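Local coordinates for sporulation-control protein spo0M (Bacillus subtilis, PDB 5CL2) that controls the expression of spo0A and is required for Bacillus subtilis to pass the morphological stage 0 of sporulation, at residues 29-34 / 87-92; 43-48 / 72-77. All blocks are in the same frame, centred on the assembly; numbering follows the deposited sequence.

Interaction 1: 29-34 / 87-92; sequences GTVHVK and FPFTFT
The carbonyl oxygen of F87 takes the N-H of V31 at 2.8 Å (F87 O to V31 N). The donor sits above the carbonyl plane, 40° out of it. The CA of T30 adds a weaker C-H...O contact to the same oxygen. In return F87 N gives V31 O a nearly straight bond, 2.9 Å long. G29 and F89 form the next hydrogen-bonded pair of these antiparallel strands, with F89 N on G29 O at 2.9 Å. T30 and P88 form the non-hydrogen-bonded pair between them; their side chains lie alongside each other on the face opposite V31, F87 and F89. The CG of F89 stands between the backbone N and the carbonyl carbon (chi1 66°), which folds the ring back over G29. The CA of G29 lies over the ring face, 4.0 Å from the F89 centroid, a CH-pi contact. V31 CG2 meets F89 CE2 at 3.9 Å, and V33 CG2 reaches the edge of the F87 ring. F89 also packs on L47 of strand 40-57. A serine in place of F89 would probably leave the G29 backbone without its aromatic cover and open a gap beside V31 and L47. The backbones supply all the hydrogen bonds across the contact, so the pairing needs no polar side chain; V31, V33, F87 and F89 supply an apolar face turned to strand 40-57.

Interaction 2: 43-48 / 72-77; sequences RYIDLQ and RVTGSF
A classic beta bulge interrupts the pairing of strands 40-57 and 60-79, where V73 and T74 both face I45. T74 N binds I45 O at 3.1 Å, in the carbonyl plane and on a lone pair. V73 N points to the same oxygen, but this bond is modelled doubtfully short and bent. I45 N returns a bond to T74 O at 2.9 Å. Beside the bulge, D46 and R72 make a side-on salt bridge. R72 NE meets D46 OD1 at 2.8 Å, and R72 NH2 meets D46 OD2 at 3.0 Å. Both oxygens are met on their syn side and lie close to the guanidinium plane. The two bonds should fix the rotation of the guanidinium. It also lies flat on the Y44 ring, with centres 3.8 Å apart and planes at 8°, a cation-pi stack with R72 NH2 over the ring. R72 CG is anti to the backbone N (chi1 177°), and bends at chi2 and chi3 bring the guanidinium over Y44. Y44 OH bonds in turn to D111 of strand 106-114. On the other face, T74 CG2 packs on I45 CD1 at 3.7 Å. L47 CG touches V73 CG2 at 3.6 Å. The chain turns a corner at V73, so strand 60-79 bends at the bulge. This is a bulged beta hairpin at a sheet edge, in a domain whose sequence family is related to the arrestin N-terminal domain.

In the fold
Interaction 2 is nested inside interaction 1 along the chain: 29-34, 43-48, 72-77, then 87-92. Their centres are 10 Å apart. Interaction 1 joins two strands of the three-stranded sheet, interaction 2 two strands of the five-stranded sheet. The two contacts meet through apolar side chains: F89 CE1 lies 3.3 Å from L47 CD1, F87 packs on F77 and T74, and V33 touches I45. These side chains fill the space between the sheets, consistent with the beta sandwich of an arrestin-like fold. A bound sodium ion lies about 9 Å from the side chains of V31 and L47. Its ligands come from both layers: T14 on strand 11-16, D122 and D124 on strand 120-128.

Interaction 1: 29-34 / 87-92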
loop_
_atom_site.group_PDB
_atom_site.type_symbol
_atom_site.label_atom_id
_atom_site.label_comp_id
_atom_site.label_asym_id
_atom_site.label_seq_id
_atom_site.Cartn_x
_atom_site.Cartn_y
_atom_site.Cartn_z
ATOM N N GLY A 29 2.711 -12.767 22.546
ATOM C CA GLY A 29 3.311 -12.285 23.776
ATOM C C GLY A 29 2.282 -11.924 24.807
ATOM O O GLY A 29 1.101 -12.254 24.680
ATOM N N THR A 30 2.743 -11.241 25.840
ATOM C CA THR A 30 1.871 -10.821 26.908
ATOM C C THR A 30 2.239 -9.421 27.328
ATOM O O THR A 30 3.410 -9.112 27.467
ATOM C CB THR A 30 1.971 -11.787 28.109
ATOM O OG1 THR A 30 1.530 -13.088 27.704
ATOM C CG2 THR A 30 1.131 -11.303 29.283
ATOM N N VAL A 31 1.240 -8.568 27.499
ATOM C CA VAL A 31 1.444 -7.285 28.166
ATOM C C VAL A 31 1.158 -7.442 29.685
ATOM O O VAL A 31 0.044 -7.768 30.074
ATOM C CB VAL A 31 0.520 -6.199 27.588
ATOM C CG1 VAL A 31 0.786 -4.855 28.254
ATOM C CG2 VAL A 31 0.684 -6.094 26.054
ATOM N N HIS A 32 2.159 -7.223 30.533
ATOM C CA HIS A 32 1.963 -7.224 31.990
ATOM C C HIS A 32 1.801 -5.813 32.531
ATOM O O HIS A 32 2.594 -4.924 32.220
ATOM C CB HIS A 32 3.125 -7.910 32.688
ATOM C CG HIS A 32 3.318 -9.328 32.249
ATOM N ND1 HIS A 32 2.654 -10.381 32.828
ATOM C CD2 HIS A 32 4.085 -9.850 31.265
ATOM C CE1 HIS A 32 3.016 -11.506 32.230
ATOM N NE2 HIS A 32 3.886 -11.206 31.275
ATOM N N VAL A 33 0.755 -5.603 33.320
ATOM C CA VAL A 33 0.503 -4.291 33.894
ATOM C C VAL A 33 0.450 -4.424 35.433
ATOM O O VAL A 33 -0.103 -5.393 35.962
ATOM C CB VAL A 33 -0.798 -3.693 33.343
ATOM C CG1 VAL A 33 -0.898 -2.237 33.697
ATOM C CG2 VAL A 33 -0.834 -3.827 31.832
ATOM N N LYS A 34 1.073 -3.490 36.146
ATOM C CA LYS A 34 1.047 -3.498 37.608
ATOM C C LYS A 34 0.590 -2.134 38.115
ATOM O O LYS A 34 1.130 -1.109 37.714
ATOM C CB LYS A 34 2.417 -3.870 38.192
ATOM C CG LYS A 34 2.451 -3.961 39.757
ATOM C CD LYS A 34 3.793 -4.548 40.265
ATOM C CE LYS A 34 3.734 -4.990 41.745
ATOM N NZ LYS A 34 2.525 -5.776 42.120
ATOM N N PHE A 87 -2.330 -9.325 29.794
ATOM C CA PHE A 87 -3.069 -9.365 28.550
ATOM C C PHE A 87 -2.256 -10.065 27.478
ATOM O O PHE A 87 -1.365 -9.475 26.910
ATOM C CB PHE A 87 -3.438 -7.944 28.121
ATOM C CG PHE A 87 -4.202 -7.175 29.165
ATOM C CD1 PHE A 87 -5.587 -7.283 29.244
ATOM C CD2 PHE A 87 -3.538 -6.368 30.090
ATOM C CE1 PHE A 87 -6.311 -6.584 30.227
ATOM C CE2 PHE A 87 -4.247 -5.653 31.078
ATOM C CZ PHE A 87 -5.641 -5.767 31.148
ATOM N N PRO A 88 -2.582 -11.330 27.183
ATOM C CA PRO A 88 -1.911 -12.037 26.085
ATOM C C PRO A 88 -2.403 -11.574 24.716
ATOM O O PRO A 88 -3.570 -11.199 24.572
ATOM C CB PRO A 88 -2.269 -13.513 26.329
ATOM C CG PRO A 88 -3.493 -13.487 27.206
ATOM C CD PRO A 88 -3.371 -12.239 28.041
ATOM N N PHE A 89 -1.514 -11.587 23.723
ATOM C CA PHE A 89 -1.859 -11.107 22.389
ATOM C C PHE A 89 -1.153 -11.878 21.281
ATOM O O PHE A 89 -0.109 -12.523 21.497
ATOM C CB PHE A 89 -1.510 -9.627 22.256
ATOM C CG PHE A 89 -0.020 -9.354 22.329
ATOM C CD1 PHE A 89 0.781 -9.437 21.182
ATOM C CD2 PHE A 89 0.586 -9.056 23.552
ATOM C CE1 PHE A 89 2.150 -9.211 21.256
ATOM C CE2 PHE A 89 1.952 -8.828 23.636
ATOM C CZ PHE A 89 2.738 -8.907 22.487
ATOM N N THR A 90 -1.708 -11.748 20.075
ATOM C CA THR A 90 -1.085 -12.276 18.880
ATOM C C THR A 90 -1.367 -11.363 17.669
ATOM O O THR A 90 -2.465 -10.797 17.528
ATOM C CB THR A 90 -1.574 -13.725 18.616
ATOM O OG1 THR A 90 -0.774 -14.335 17.599
ATOM C CG2 THR A 90 -3.025 -13.743 18.188
ATOM N N PHE A 91 -0.372 -11.211 16.796
ATOM C CA PHE A 91 -0.594 -10.486 15.542
ATOM C C PHE A 91 0.353 -11.004 14.489
ATOM O O PHE A 91 1.383 -11.590 14.797
ATOM C CB PHE A 91 -0.419 -8.970 15.718
ATOM C CG PHE A 91 1.012 -8.534 15.968
ATOM C CD1 PHE A 91 1.529 -8.500 17.269
ATOM C CD2 PHE A 91 1.818 -8.109 14.919
ATOM C CE1 PHE A 91 2.833 -8.092 17.519
ATOM C CE2 PHE A 91 3.129 -7.692 15.149
ATOM C CZ PHE A 91 3.638 -7.680 16.454
ATOM N N THR A 92 0.009 -10.780 13.237
ATOM C CA THR A 92 0.850 -11.253 12.170
ATOM C C THR A 92 1.754 -10.138 11.696
ATOM O O THR A 92 1.296 -9.019 11.463
ATOM C CB THR A 92 0.004 -11.783 11.021
ATOM O OG1 THR A 92 -0.924 -12.737 11.546
ATOM C CG2 THR A 92 0.881 -12.444 9.964
#

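Interaction 2: 43-48 / 72-77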
loop_
_atom_site.group_PDB
_atom_site.type_symbol
_atom_site.label_atom_id
_atom_site.label_comp_id
_atom_site.label_asym_id
_atom_site.label_seq_id
_atom_site.Cartn_x
_atom_site.Cartn_y
_atom_site.Cartn_z
ATOM N N ARG A 43 -7.366 3.750 29.735
ATOM C CA ARG A 43 -8.265 3.862 28.570
ATOM C C ARG A 43 -8.071 2.713 27.579
ATOM O O ARG A 43 -9.042 2.135 27.108
ATOM C CB ARG A 43 -8.071 5.222 27.900
ATOM C CG ARG A 43 -8.487 6.360 28.850
ATOM C CD ARG A 43 -8.689 7.697 28.180
ATOM N NE ARG A 43 -7.596 8.018 27.267
ATOM C CZ ARG A 43 -7.696 8.880 26.260
ATOM N NH1 ARG A 43 -8.846 9.509 26.043
ATOM N NH2 ARG A 43 -6.642 9.122 25.483
ATOM N N TYR A 44 -6.834 2.291 27.359
ATOM C CA TYR A 44 -6.581 1.204 26.431
ATOM C C TYR A 44 -5.114 0.822 26.484
ATOM O O TYR A 44 -4.292 1.595 26.951
ATOM C CB TYR A 44 -6.962 1.616 24.968
ATOM C CG TYR A 44 -6.118 2.761 24.433
ATOM C CD1 TYR A 44 -4.838 2.527 23.929
ATOM C CD2 TYR A 44 -6.592 4.079 24.434
ATOM C CE1 TYR A 44 -4.049 3.561 23.448
ATOM C CE2 TYR A 44 -5.793 5.137 23.943
ATOM C CZ TYR A 44 -4.523 4.858 23.453
ATOM O OH TYR A 44 -3.686 5.860 22.974
ATOM N N ILE A 45 -4.795 -0.357 25.954
ATOM C CA ILE A 45 -3.420 -0.739 25.683
ATOM C C ILE A 45 -3.288 -1.105 24.193
ATOM O O ILE A 45 -3.939 -2.059 23.713
ATOM C CB ILE A 45 -2.966 -1.932 26.545
ATOM C CG1 ILE A 45 -3.164 -1.641 28.041
ATOM C CG2 ILE A 45 -1.505 -2.311 26.236
ATOM C CD1 ILE A 45 -2.842 -2.835 28.904
ATOM N N ASP A 46 -2.447 -0.337 23.491
ATOM C CA ASP A 46 -2.131 -0.532 22.069
ATOM C C ASP A 46 -0.707 -1.040 21.933
ATOM O O ASP A 46 0.161 -0.736 22.769
ATOM C CB ASP A 46 -2.269 0.775 21.255
ATOM C CG ASP A 46 -3.728 1.140 20.938
ATOM O OD1 ASP A 46 -4.636 0.310 21.166
ATOM O OD2 ASP A 46 -3.976 2.297 20.522
ATOM N N LEU A 47 -0.494 -1.836 20.890
ATOM C CA LEU A 47 0.828 -2.258 20.446
ATOM C C LEU A 47 1.083 -1.638 19.076
ATOM O O LEU A 47 0.164 -1.549 18.255
ATOM C CB LEU A 47 0.914 -3.776 20.306
ATOM C CG LEU A 47 1.204 -4.588 21.566
ATOM C CD1 LEU A 47 1.897 -5.885 21.203
ATOM C CD2 LEU A 47 1.946 -3.785 22.628
ATOM N N GLN A 48 2.324 -1.230 18.826
ATOM C CA GLN A 48 2.707 -0.692 17.522
ATOM C C GLN A 48 3.991 -1.319 17.052
ATOM O O GLN A 48 4.971 -1.369 17.795
ATOM C CB GLN A 48 2.911 0.818 17.546
ATOM C CG GLN A 48 1.935 1.584 18.380
ATOM C CD GLN A 48 1.444 2.818 17.649
ATOM O OE1 GLN A 48 2.220 3.504 16.967
ATOM N NE2 GLN A 48 0.140 3.101 17.771
ATOM N N ARG A 72 -5.266 -2.756 18.956
ATOM C CA ARG A 72 -5.587 -2.558 20.382
ATOM C C ARG A 72 -5.518 -3.852 21.188
ATOM O O ARG A 72 -6.246 -4.797 20.917
ATOM C CB ARG A 72 -6.969 -1.923 20.523
ATOM C CG ARG A 72 -7.453 -1.740 21.967
ATOM C CD ARG A 72 -8.213 -0.432 22.091
ATOM N NE ARG A 72 -7.340 0.663 21.679
ATOM C CZ ARG A 72 -7.692 1.938 21.598
ATOM N NH1 ARG A 72 -8.934 2.316 21.854
ATOM N NH2 ARG A 72 -6.790 2.831 21.230
ATOM N N VAL A 73 -4.636 -3.900 22.179
ATOM C CA VAL A 73 -4.540 -5.107 23.001
ATOM C C VAL A 73 -5.758 -5.174 23.922
ATOM O O VAL A 73 -6.400 -6.218 24.050
ATOM C CB VAL A 73 -3.240 -5.156 23.814
ATOM C CG1 VAL A 73 -3.274 -6.313 24.808
ATOM C CG2 VAL A 73 -2.035 -5.272 22.887
ATOM N N THR A 74 -6.100 -4.064 24.553
ATOM C CA THR A 74 -7.284 -4.121 25.391
ATOM C C THR A 74 -7.893 -2.747 25.528
ATOM O O THR A 74 -7.224 -1.747 25.297
ATOM C CB THR A 74 -6.984 -4.747 26.828
ATOM O OG1 THR A 74 -8.216 -5.061 27.489
ATOM C CG2 THR A 74 -6.214 -3.811 27.726
ATOM N N GLY A 75 -9.160 -2.718 25.922
ATOM C CA GLY A 75 -9.873 -1.483 26.137
ATOM C C GLY A 75 -9.798 -1.093 27.603
ATOM O O GLY A 75 -9.017 -1.646 28.374
ATOM N N SER A 76 -10.622 -0.118 27.964
ATOM C CA SER A 76 -10.632 0.505 29.264
ATOM C C SER A 76 -10.890 -0.446 30.461
ATOM O O SER A 76 -11.656 -1.409 30.356
ATOM C CB SER A 76 -11.659 1.638 29.232
ATOM O OG SER A 76 -12.971 1.115 29.181
ATOM N N PHE A 77 -10.153 -0.210 31.551
ATOM C CA PHE A 77 -10.370 -0.895 32.829
ATOM C C PHE A 77 -9.734 -0.084 33.955
ATOM O O PHE A 77 -8.866 0.737 33.709
ATOM C CB PHE A 77 -9.798 -2.321 32.809
ATOM C CG PHE A 77 -8.279 -2.382 32.782
ATOM C CD1 PHE A 77 -7.579 -2.268 31.573
ATOM C CD2 PHE A 77 -7.558 -2.610 33.950
ATOM C CE1 PHE A 77 -6.189 -2.343 31.536
ATOM C CE2 PHE A 77 -6.169 -2.679 33.922
ATOM C CZ PHE A 77 -5.481 -2.542 32.699
#